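Thiosulfate reductase (Thermus thermophilus, PDB 2VPZ) probably works as a molybdenum oxidoreductase acting on thiosulfate or polysulfide, carrying two molybdopterin guanine dinucleotides and a [4Fe-4S] cluster. Local coordinates at residues E372-P377 against L544-Q549; H497-I502 against T563-G568; I502-P507 against T557-G562. All coordinates share one frame; numbering follows the deposited sequence.

Interaction 1 (E372-P377 against L544-Q549)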
loop_
_atom_site.group_PDB
_atom_site.type_symbol
_atom_site.label_atom_id
_atom_site.label_comp_id
_atom_site.label_asym_id
_atom_site.label_seq_id
_atom_site.Cartn_x
_atom_site.Cartn_y
_atom_site.Cartn_z
ATOM N N GLU A 372 -53.602 -0.396 -22.480
ATOM C CA GLU A 372 -54.382 -0.235 -23.667
ATOM C C GLU A 372 -54.450 1.198 -24.208
ATOM O O GLU A 372 -54.597 2.145 -23.440
ATOM C CB GLU A 372 -55.711 -0.893 -23.340
ATOM C CG GLU A 372 -56.933 -0.303 -23.865
ATOM C CD GLU A 372 -57.904 -1.404 -24.161
ATOM O OE1 GLU A 372 -58.879 -1.583 -23.389
ATOM O OE2 GLU A 372 -57.642 -2.108 -25.164
ATOM N N LYS A 373 -54.282 1.357 -25.524
ATOM C CA LYS A 373 -54.301 2.683 -26.144
ATOM C C LYS A 373 -55.627 3.417 -25.923
ATOM O O LYS A 373 -56.638 2.794 -25.603
ATOM C CB LYS A 373 -53.956 2.605 -27.652
ATOM C CG LYS A 373 -52.454 2.418 -27.943
ATOM C CD LYS A 373 -52.158 2.107 -29.411
ATOM C CE LYS A 373 -52.345 3.335 -30.324
ATOM N NZ LYS A 373 -51.244 4.383 -30.244
ATOM N N TYR A 374 -55.613 4.739 -26.046
ATOM C CA TYR A 374 -56.823 5.533 -25.879
ATOM C C TYR A 374 -57.584 5.308 -27.207
ATOM O O TYR A 374 -56.977 5.507 -28.267
ATOM C CB TYR A 374 -56.450 7.000 -25.684
ATOM C CG TYR A 374 -57.629 7.891 -25.412
ATOM C CD1 TYR A 374 -57.908 8.337 -24.124
ATOM C CD2 TYR A 374 -58.467 8.302 -26.453
ATOM C CE1 TYR A 374 -58.993 9.183 -23.866
ATOM C CE2 TYR A 374 -59.569 9.152 -26.215
ATOM C CZ TYR A 374 -59.826 9.595 -24.915
ATOM O OH TYR A 374 -60.883 10.454 -24.647
ATOM N N PRO A 375 -58.908 4.926 -27.174
ATOM C CA PRO A 375 -59.757 4.653 -28.354
ATOM C C PRO A 375 -59.956 5.744 -29.403
ATOM O O PRO A 375 -60.549 6.795 -29.139
ATOM C CB PRO A 375 -61.100 4.205 -27.762
ATOM C CG PRO A 375 -60.851 4.074 -26.271
ATOM C CD PRO A 375 -59.773 5.100 -26.004
ATOM N N LEU A 376 -59.506 5.455 -30.615
ATOM C CA LEU A 376 -59.571 6.437 -31.676
ATOM C C LEU A 376 -59.683 5.844 -33.090
ATOM O O LEU A 376 -59.468 4.631 -33.299
ATOM C CB LEU A 376 -58.306 7.330 -31.618
ATOM C CG LEU A 376 -57.816 8.206 -30.441
ATOM C CD1 LEU A 376 -56.444 8.842 -30.811
ATOM C CD2 LEU A 376 -58.841 9.316 -30.109
ATOM N N PRO A 377 -60.074 6.695 -34.067
ATOM C CA PRO A 377 -60.180 6.223 -35.449
ATOM C C PRO A 377 -58.729 5.893 -35.924
ATOM O O PRO A 377 -57.765 6.479 -35.397
ATOM C CB PRO A 377 -60.721 7.427 -36.234
ATOM C CG PRO A 377 -61.228 8.425 -35.214
ATOM C CD PRO A 377 -60.743 7.986 -33.848
ATOM N N LEU A 544 -55.429 10.083 -19.296
ATOM C CA LEU A 544 -54.724 9.166 -18.401
ATOM C C LEU A 544 -55.709 8.262 -17.587
ATOM O O LEU A 544 -55.377 7.113 -17.274
ATOM C CB LEU A 544 -53.716 9.954 -17.493
ATOM C CG LEU A 544 -52.682 10.937 -18.125
ATOM C CD1 LEU A 544 -52.022 11.851 -17.062
ATOM C CD2 LEU A 544 -51.600 10.167 -18.919
ATOM N N GLU A 545 -56.911 8.756 -17.278
ATOM C CA GLU A 545 -57.932 7.961 -16.538
ATOM C C GLU A 545 -58.488 6.769 -17.380
ATOM O O GLU A 545 -58.795 5.723 -16.818
ATOM C CB GLU A 545 -59.104 8.835 -16.015
ATOM C CG GLU A 545 -58.747 9.953 -14.990
ATOM C CD GLU A 545 -58.884 9.550 -13.507
ATOM O OE1 GLU A 545 -58.644 8.373 -13.177
ATOM O OE2 GLU A 545 -59.212 10.449 -12.676
ATOM N N THR A 546 -58.599 6.945 -18.701
ATOM C CA THR A 546 -59.089 5.923 -19.636
ATOM C C THR A 546 -58.175 4.656 -19.712
ATOM O O THR A 546 -58.669 3.509 -19.601
ATOM C CB THR A 546 -59.316 6.584 -21.076
ATOM O OG1 THR A 546 -60.539 7.316 -21.082
ATOM C CG2 THR A 546 -59.287 5.535 -22.188
ATOM N N ARG A 547 -56.855 4.842 -19.836
ATOM C CA ARG A 547 -55.863 3.752 -19.870
ATOM C C ARG A 547 -55.734 3.078 -18.455
ATOM O O ARG A 547 -55.472 1.863 -18.345
ATOM C CB ARG A 547 -54.491 4.300 -20.390
ATOM C CG ARG A 547 -54.594 5.447 -21.472
ATOM C CD ARG A 547 -53.287 5.683 -22.305
ATOM N NE ARG A 547 -52.765 4.486 -22.970
ATOM C CZ ARG A 547 -51.508 4.275 -23.342
ATOM N NH1 ARG A 547 -50.591 5.196 -23.118
ATOM N NH2 ARG A 547 -51.139 3.123 -23.914
ATOM N N LEU A 548 -55.982 3.833 -17.386
ATOM C CA LEU A 548 -55.905 3.296 -16.032
ATOM C C LEU A 548 -57.200 2.468 -15.706
ATOM O O LEU A 548 -57.151 1.492 -14.938
ATOM C CB LEU A 548 -55.532 4.435 -15.029
ATOM C CG LEU A 548 -54.069 4.921 -15.308
ATOM C CD1 LEU A 548 -53.551 5.865 -14.205
ATOM C CD2 LEU A 548 -53.130 3.696 -15.452
ATOM N N GLN A 549 -58.312 2.806 -16.367
ATOM C CA GLN A 549 -59.588 2.047 -16.265
ATOM C C GLN A 549 -59.273 0.616 -16.726
ATOM O O GLN A 549 -59.531 -0.374 -16.014
ATOM C CB GLN A 549 -60.632 2.635 -17.219
ATOM C CG GLN A 549 -61.744 3.417 -16.543
ATOM C CD GLN A 549 -62.320 4.534 -17.413
ATOM O OE1 GLN A 549 -62.388 4.402 -18.643
ATOM N NE2 GLN A 549 -62.748 5.626 -16.782
#
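Arg547 on helix 540-551 reaches the backbone carbonyl of Glu372, which lies in the long loop after helix 341-354; the arrangement is a surface loop packed against a helix of the molybdopterin oxidoreductase fold, away from the cofactors. The polar part is one hydrogen bond, Arg547 NE to Glu372 O at 3.0 Å, almost straight at 173°. The oxygen sits at the guanidinium edge in the plane of that group, while NE stands above the carbonyl plane. A bend at chi3 (55°) turns the end of the arginine toward the loop. NH1 forms a salt bridge with Asp491 and NH2 a weak hydrogen bond with Leu371 O, so the flat group is held from all three of its nitrogens. An alanine here would probably leave Asp491 without this countercharge and the Glu372 carbonyl without this donor, and the loop less firmly tied to the helix.

The packing part centres on Thr546, which points at the loop. The Tyr374 side chain crosses it at about a right angle and meets both methyl and hydroxyl oxygen, with Tyr374 CD1 3.7 Å from Thr546 CG2 and Tyr374 CE1 3.7 Å from Thr546 OG1. Elsewhere the tyrosine ring lies almost parallel to that of Tyr543 and meets Trp537 edge-to-face. The Thr546 methyl is shared with the proline that follows the tyrosine: Pro375 CD lies 3.9 Å from Thr546 CG2.

Interaction 2 (H497-I502 against T563-G568)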
loop_
_atom_site.group_PDB
_atom_site.type_symbol
_atom_site.label_atom_id
_atom_site.label_comp_id
_atom_site.label_asym_id
_atom_site.label_seq_id
_atom_site.Cartn_x
_atom_site.Cartn_y
_atom_site.Cartn_z
ATOM N N HIS A 497 -39.039 -5.430 -20.714
ATOM C CA HIS A 497 -38.068 -5.847 -19.707
ATOM C C HIS A 497 -38.303 -7.275 -19.182
ATOM O O HIS A 497 -39.321 -7.905 -19.458
ATOM C CB HIS A 497 -38.203 -4.824 -18.518
ATOM C CG HIS A 497 -37.112 -4.827 -17.500
ATOM N ND1 HIS A 497 -37.160 -5.566 -16.344
ATOM C CD2 HIS A 497 -35.953 -4.172 -17.461
ATOM C CE1 HIS A 497 -36.076 -5.381 -15.637
ATOM N NE2 HIS A 497 -35.318 -4.528 -16.301
ATOM N N LYS A 498 -37.338 -7.768 -18.399
ATOM C CA LYS A 498 -37.449 -9.083 -17.729
ATOM C C LYS A 498 -38.893 -9.064 -17.090
ATOM O O LYS A 498 -39.692 -9.987 -17.294
ATOM C CB LYS A 498 -36.357 -9.183 -16.647
ATOM C CG LYS A 498 -35.963 -10.592 -16.141
ATOM C CD LYS A 498 -34.868 -10.550 -15.039
ATOM C CE LYS A 498 -33.626 -11.392 -15.394
ATOM N NZ LYS A 498 -33.086 -12.197 -14.224
ATOM N N THR A 499 -39.192 -8.003 -16.332
ATOM C CA THR A 499 -40.496 -7.742 -15.706
ATOM C C THR A 499 -41.017 -6.395 -16.288
ATOM O O THR A 499 -40.779 -5.339 -15.684
ATOM C CB THR A 499 -40.403 -7.615 -14.138
ATOM O OG1 THR A 499 -39.723 -6.419 -13.781
ATOM C CG2 THR A 499 -39.691 -8.842 -13.553
ATOM N N PRO A 500 -41.762 -6.428 -17.435
ATOM C CA PRO A 500 -42.284 -5.196 -18.056
ATOM C C PRO A 500 -42.895 -4.214 -17.060
ATOM O O PRO A 500 -43.538 -4.659 -16.121
ATOM C CB PRO A 500 -43.344 -5.677 -19.051
ATOM C CG PRO A 500 -43.115 -7.152 -19.231
ATOM C CD PRO A 500 -42.475 -7.619 -17.919
ATOM N N PHE A 501 -42.726 -2.905 -17.245
ATOM C CA PHE A 501 -43.333 -1.949 -16.338
ATOM C C PHE A 501 -43.837 -0.652 -16.980
ATOM O O PHE A 501 -43.498 -0.330 -18.125
ATOM C CB PHE A 501 -42.431 -1.678 -15.095
ATOM C CG PHE A 501 -41.031 -1.132 -15.417
ATOM C CD1 PHE A 501 -40.756 0.243 -15.334
ATOM C CD2 PHE A 501 -39.991 -1.996 -15.799
ATOM C CE1 PHE A 501 -39.465 0.761 -15.626
ATOM C CE2 PHE A 501 -38.691 -1.506 -16.096
ATOM C CZ PHE A 501 -38.430 -0.122 -16.010
ATOM N N ILE A 502 -44.658 0.080 -16.242
ATOM C CA ILE A 502 -45.272 1.325 -16.682
ATOM C C ILE A 502 -44.946 2.461 -15.690
ATOM O O ILE A 502 -45.090 2.286 -14.474
ATOM C CB ILE A 502 -46.839 1.120 -16.800
ATOM C CG1 ILE A 502 -47.141 -0.065 -17.710
ATOM C CG2 ILE A 502 -47.525 2.415 -17.301
ATOM C CD1 ILE A 502 -48.616 -0.547 -17.707
ATOM N N THR A 563 -44.572 3.755 -10.487
ATOM C CA THR A 563 -44.269 2.679 -11.455
ATOM C C THR A 563 -45.186 1.423 -11.288
ATOM O O THR A 563 -45.577 1.111 -10.171
ATOM C CB THR A 563 -42.816 2.114 -11.291
ATOM O OG1 THR A 563 -41.898 3.160 -11.091
ATOM C CG2 THR A 563 -42.418 1.263 -12.523
ATOM N N LEU A 564 -45.496 0.720 -12.384
ATOM C CA LEU A 564 -46.290 -0.520 -12.337
ATOM C C LEU A 564 -45.565 -1.688 -13.105
ATOM O O LEU A 564 -45.244 -1.531 -14.308
ATOM C CB LEU A 564 -47.762 -0.302 -12.856
ATOM C CG LEU A 564 -48.848 -1.427 -12.781
ATOM C CD1 LEU A 564 -50.206 -0.919 -12.230
ATOM C CD2 LEU A 564 -49.053 -2.081 -14.174
ATOM N N VAL A 565 -45.241 -2.781 -12.392
ATOM C CA VAL A 565 -44.588 -4.009 -12.911
ATOM C C VAL A 565 -45.673 -5.093 -13.130
ATOM O O VAL A 565 -46.561 -5.325 -12.278
ATOM C CB VAL A 565 -43.458 -4.645 -11.952
ATOM C CG1 VAL A 565 -42.614 -5.710 -12.737
ATOM C CG2 VAL A 565 -42.535 -3.544 -11.402
ATOM N N GLN A 566 -45.584 -5.709 -14.309
ATOM C CA GLN A 566 -46.464 -6.738 -14.807
ATOM C C GLN A 566 -45.769 -8.071 -15.033
ATOM O O GLN A 566 -44.538 -8.159 -15.027
ATOM C CB GLN A 566 -47.051 -6.304 -16.144
ATOM C CG GLN A 566 -47.915 -5.095 -16.153
ATOM C CD GLN A 566 -48.639 -5.019 -17.462
ATOM O OE1 GLN A 566 -48.222 -5.718 -18.396
ATOM N NE2 GLN A 566 -49.697 -4.222 -17.560
ATOM N N ARG A 567 -46.532 -9.131 -15.266
ATOM C CA ARG A 567 -45.859 -10.379 -15.487
ATOM C C ARG A 567 -45.575 -10.680 -16.956
ATOM O O ARG A 567 -46.430 -10.489 -17.841
ATOM C CB ARG A 567 -46.574 -11.570 -14.832
ATOM C CG ARG A 567 -45.628 -12.745 -14.574
ATOM C CD ARG A 567 -46.384 -13.912 -13.949
ATOM N NE ARG A 567 -46.973 -13.554 -12.653
ATOM C CZ ARG A 567 -48.267 -13.350 -12.403
ATOM N NH1 ARG A 567 -49.183 -13.463 -13.354
ATOM N NH2 ARG A 567 -48.647 -13.022 -11.165
ATOM N N GLY A 568 -44.347 -11.140 -17.190
ATOM C CA GLY A 568 -43.862 -11.508 -18.502
ATOM C C GLY A 568 -42.913 -12.687 -18.520
ATOM O O GLY A 568 -42.974 -13.585 -17.659
#
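Ile502 and Leu564 run alongside each other in the same direction, their ends meeting at Ile502 CD1 and Leu564 CD2, 3.9 Å apart. They form a hydrogen-bonded pair of the antiparallel sheet in which strand 501-503 runs between strands 493-495 and 563-565. On the same side, the Gln566 amide crosses the isoleucine, its NE2 3.8 Å from Ile502 CD1 and hydrogen-bonded to Tyr370 O; both residues pack on Leu551 of helix 540-551.

The other face carries the non-hydrogen-bonded pair Phe501 and Val565. Phe501 has CG between its backbone N and carbonyl carbon (chi1 59°), which leads the ring away from the valine, although Phe501 CB still lies 4.1 Å from Val565 CG2. Phe501 CD1 meets Thr563 CG2 at 3.4 Å, and CE2 lies over one face of the His497 imidazole, 3.9 Å above its plane. His497 ND1 in turn accepts the backbone N-H of Thr499. The other valine methyl, Val565 CG1, is packed tightly by Thr499 OG1 at 3.2 Å.

Between the two strands, Gln566 N donates to Pro500 O at 2.9 Å, nearly straight at 171°, and Leu564 N to Ile502 O. Side-chain contact across the pair is mainly apolar. The polar ends of Thr563 and Gln566 bond outward, the hydroxyl to Tyr68 and Asn71, tying the sheet to surrounding loops while the strands themselves are joined by their peptide groups.

Interaction 3 (I502-P507 against T557-G562)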
loop_
_atom_site.group_PDB
_atom_site.type_symbol
_atom_site.label_atom_id
_atom_site.label_comp_id
_atom_site.label_asym_id
_atom_site.label_seq_id
_atom_site.Cartn_x
_atom_site.Cartn_y
_atom_site.Cartn_z
ATOM N N ILE A 502 -44.658 0.080 -16.242
ATOM C CA ILE A 502 -45.272 1.325 -16.682
ATOM C C ILE A 502 -44.946 2.461 -15.690
ATOM O O ILE A 502 -45.090 2.286 -14.474
ATOM C CB ILE A 502 -46.839 1.120 -16.800
ATOM C CG1 ILE A 502 -47.141 -0.065 -17.710
ATOM C CG2 ILE A 502 -47.525 2.415 -17.301
ATOM C CD1 ILE A 502 -48.616 -0.547 -17.707
ATOM N N GLN A 503 -44.487 3.605 -16.195
ATOM C CA GLN A 503 -44.166 4.746 -15.322
ATOM C C GLN A 503 -45.055 5.965 -15.590
ATOM O O GLN A 503 -45.498 6.169 -16.717
ATOM C CB GLN A 503 -42.696 5.163 -15.455
ATOM C CG GLN A 503 -41.687 4.061 -15.742
ATOM C CD GLN A 503 -40.233 4.508 -15.590
ATOM O OE1 GLN A 503 -39.460 3.909 -14.845
ATOM N NE2 GLN A 503 -39.864 5.575 -16.295
ATOM N N LEU A 504 -45.290 6.771 -14.555
ATOM C CA LEU A 504 -46.097 7.994 -14.633
ATOM C C LEU A 504 -45.406 9.220 -13.982
ATOM O O LEU A 504 -44.902 9.124 -12.858
ATOM C CB LEU A 504 -47.498 7.819 -13.977
ATOM C CG LEU A 504 -48.639 8.861 -14.133
ATOM C CD1 LEU A 504 -48.694 9.859 -12.957
ATOM C CD2 LEU A 504 -48.488 9.613 -15.473
ATOM N N ARG A 505 -45.360 10.342 -14.706
ATOM C CA ARG A 505 -44.805 11.590 -14.191
ATOM C C ARG A 505 -45.958 12.597 -13.986
ATOM O O ARG A 505 -46.849 12.774 -14.847
ATOM C CB ARG A 505 -43.679 12.196 -15.069
ATOM C CG ARG A 505 -44.090 13.069 -16.273
ATOM C CD ARG A 505 -42.993 14.094 -16.696
ATOM N NE ARG A 505 -41.661 13.521 -16.840
ATOM C CZ ARG A 505 -40.950 13.444 -17.966
ATOM N NH1 ARG A 505 -41.441 13.913 -19.096
ATOM N NH2 ARG A 505 -39.737 12.879 -17.965
ATOM N N THR A 506 -45.926 13.225 -12.808
ATOM C CA THR A 506 -46.891 14.195 -12.306
ATOM C C THR A 506 -46.207 15.560 -12.089
ATOM O O THR A 506 -45.030 15.614 -11.728
ATOM C CB THR A 506 -47.476 13.670 -10.944
ATOM O OG1 THR A 506 -48.294 12.517 -11.167
ATOM C CG2 THR A 506 -48.261 14.761 -10.212
ATOM N N PRO A 507 -46.921 16.687 -12.367
ATOM C CA PRO A 507 -46.202 17.950 -12.127
ATOM C C PRO A 507 -45.714 18.071 -10.661
ATOM O O PRO A 507 -46.382 17.575 -9.742
ATOM C CB PRO A 507 -47.227 19.036 -12.435
ATOM C CG PRO A 507 -48.241 18.402 -13.372
ATOM C CD PRO A 507 -48.120 16.885 -13.199
ATOM N N THR A 557 -54.430 6.593 -7.740
ATOM C CA THR A 557 -53.689 5.373 -7.328
ATOM C C THR A 557 -52.376 5.201 -8.123
ATOM O O THR A 557 -51.344 4.736 -7.616
ATOM C CB THR A 557 -54.563 4.038 -7.441
ATOM O OG1 THR A 557 -55.874 4.271 -6.920
ATOM C CG2 THR A 557 -53.891 2.866 -6.647
ATOM N N MET A 558 -52.397 5.614 -9.386
ATOM C CA MET A 558 -51.194 5.557 -10.176
ATOM C C MET A 558 -50.138 6.511 -9.524
ATOM O O MET A 558 -48.951 6.162 -9.456
ATOM C CB MET A 558 -51.449 5.951 -11.630
ATOM C CG MET A 558 -50.693 5.095 -12.672
ATOM S SD MET A 558 -49.172 4.333 -12.038
ATOM C CE MET A 558 -49.797 2.745 -11.417
ATOM N N LYS A 559 -50.554 7.689 -9.040
ATOM C CA LYS A 559 -49.654 8.668 -8.408
ATOM C C LYS A 559 -49.048 8.082 -7.122
ATOM O O LYS A 559 -47.902 8.391 -6.738
ATOM C CB LYS A 559 -50.378 10.001 -8.103
ATOM C CG LYS A 559 -51.133 10.599 -9.294
ATOM C CD LYS A 559 -51.101 12.131 -9.351
ATOM C CE LYS A 559 -52.388 12.773 -8.839
ATOM N NZ LYS A 559 -52.745 14.064 -9.535
ATOM N N GLY A 560 -49.819 7.207 -6.484
ATOM C CA GLY A 560 -49.396 6.491 -5.295
ATOM C C GLY A 560 -48.193 5.544 -5.441
ATOM O O GLY A 560 -47.302 5.584 -4.590
ATOM N N MET A 561 -48.139 4.704 -6.492
ATOM C CA MET A 561 -47.034 3.733 -6.806
ATOM C C MET A 561 -46.301 4.042 -8.168
ATOM O O MET A 561 -46.175 3.148 -9.030
ATOM C CB MET A 561 -47.581 2.281 -6.835
ATOM C CG MET A 561 -49.111 2.176 -6.963
ATOM S SD MET A 561 -49.742 1.779 -8.617
ATOM C CE MET A 561 -48.858 0.221 -8.975
ATOM N N GLY A 562 -45.865 5.300 -8.308
ATOM C CA GLY A 562 -45.203 5.847 -9.490
ATOM C C GLY A 562 -44.962 4.998 -10.727
ATOM O O GLY A 562 -45.125 5.462 -11.886
#
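Lys559, near the end of helix 555-560, lays its aliphatic chain across Thr506, the two side chains crossing at about a right angle. With CG anti to the carbonyl carbon (chi1 -51°), the chain leaves CB so that Lys559 CG lies 4.5 Å from Leu504 CD1 and 3.9 Å from Thr506 OG1. The next carbon makes the closest approach: Lys559 CD is 3.4 Å from Thr506 OG1 and also touches the threonine methyl. Bends at chi2, chi3 and chi4 carry NZ past the threonine to a hydrogen bond with Tyr489 OH, so the charged end is anchored outside the contact while the methylenes do the packing.

Leu504 points toward the helix, its CB 4.3 Å from Met558 SD. Its backbone supplies the single hydrogen bond across the contact, Leu504 N to Gly562 O at 3.0 Å. The nitrogen lies nearly in line with the glycine C=O, although the bond is bent at the hydrogen (146°). Gly562 comes just after Met561, where the chain leaves helical geometry, so the bond ties the turn after the helix to segment 502-507.

Helix 555-560 packs on one side of 502-507, with Met558 also touching Leu548 of helix 540-551. Gln503 NE2 bonds to Arg50 O beside the [4Fe-4S] cluster, and Arg505 forms salt bridges with Asp490 and Glu45. Strands 493-495 and 38-43 adjoin the segment through Gln503.

From the N terminus, the loop segment 372-377 comes first and waits for helix 540-551, where interaction 1 closes a span of 166 residues. Before that helix is reached, the chain lays down 497-502 and 502-507, which share Ile502; their partners come after it. Interaction 1 therefore crosses both others. Helix 555-560 closes interaction 3, and strand 563-565 next closes interaction 2, so interaction 3 is nested inside the loop of interaction 2. Helices 540-551 and 555-560 pack on each other, which joins interactions 1 and 3, while strand 501-503 serves both 2 and 3. Together they tie a surface loop, two successive helices and a three-stranded sheet into one region.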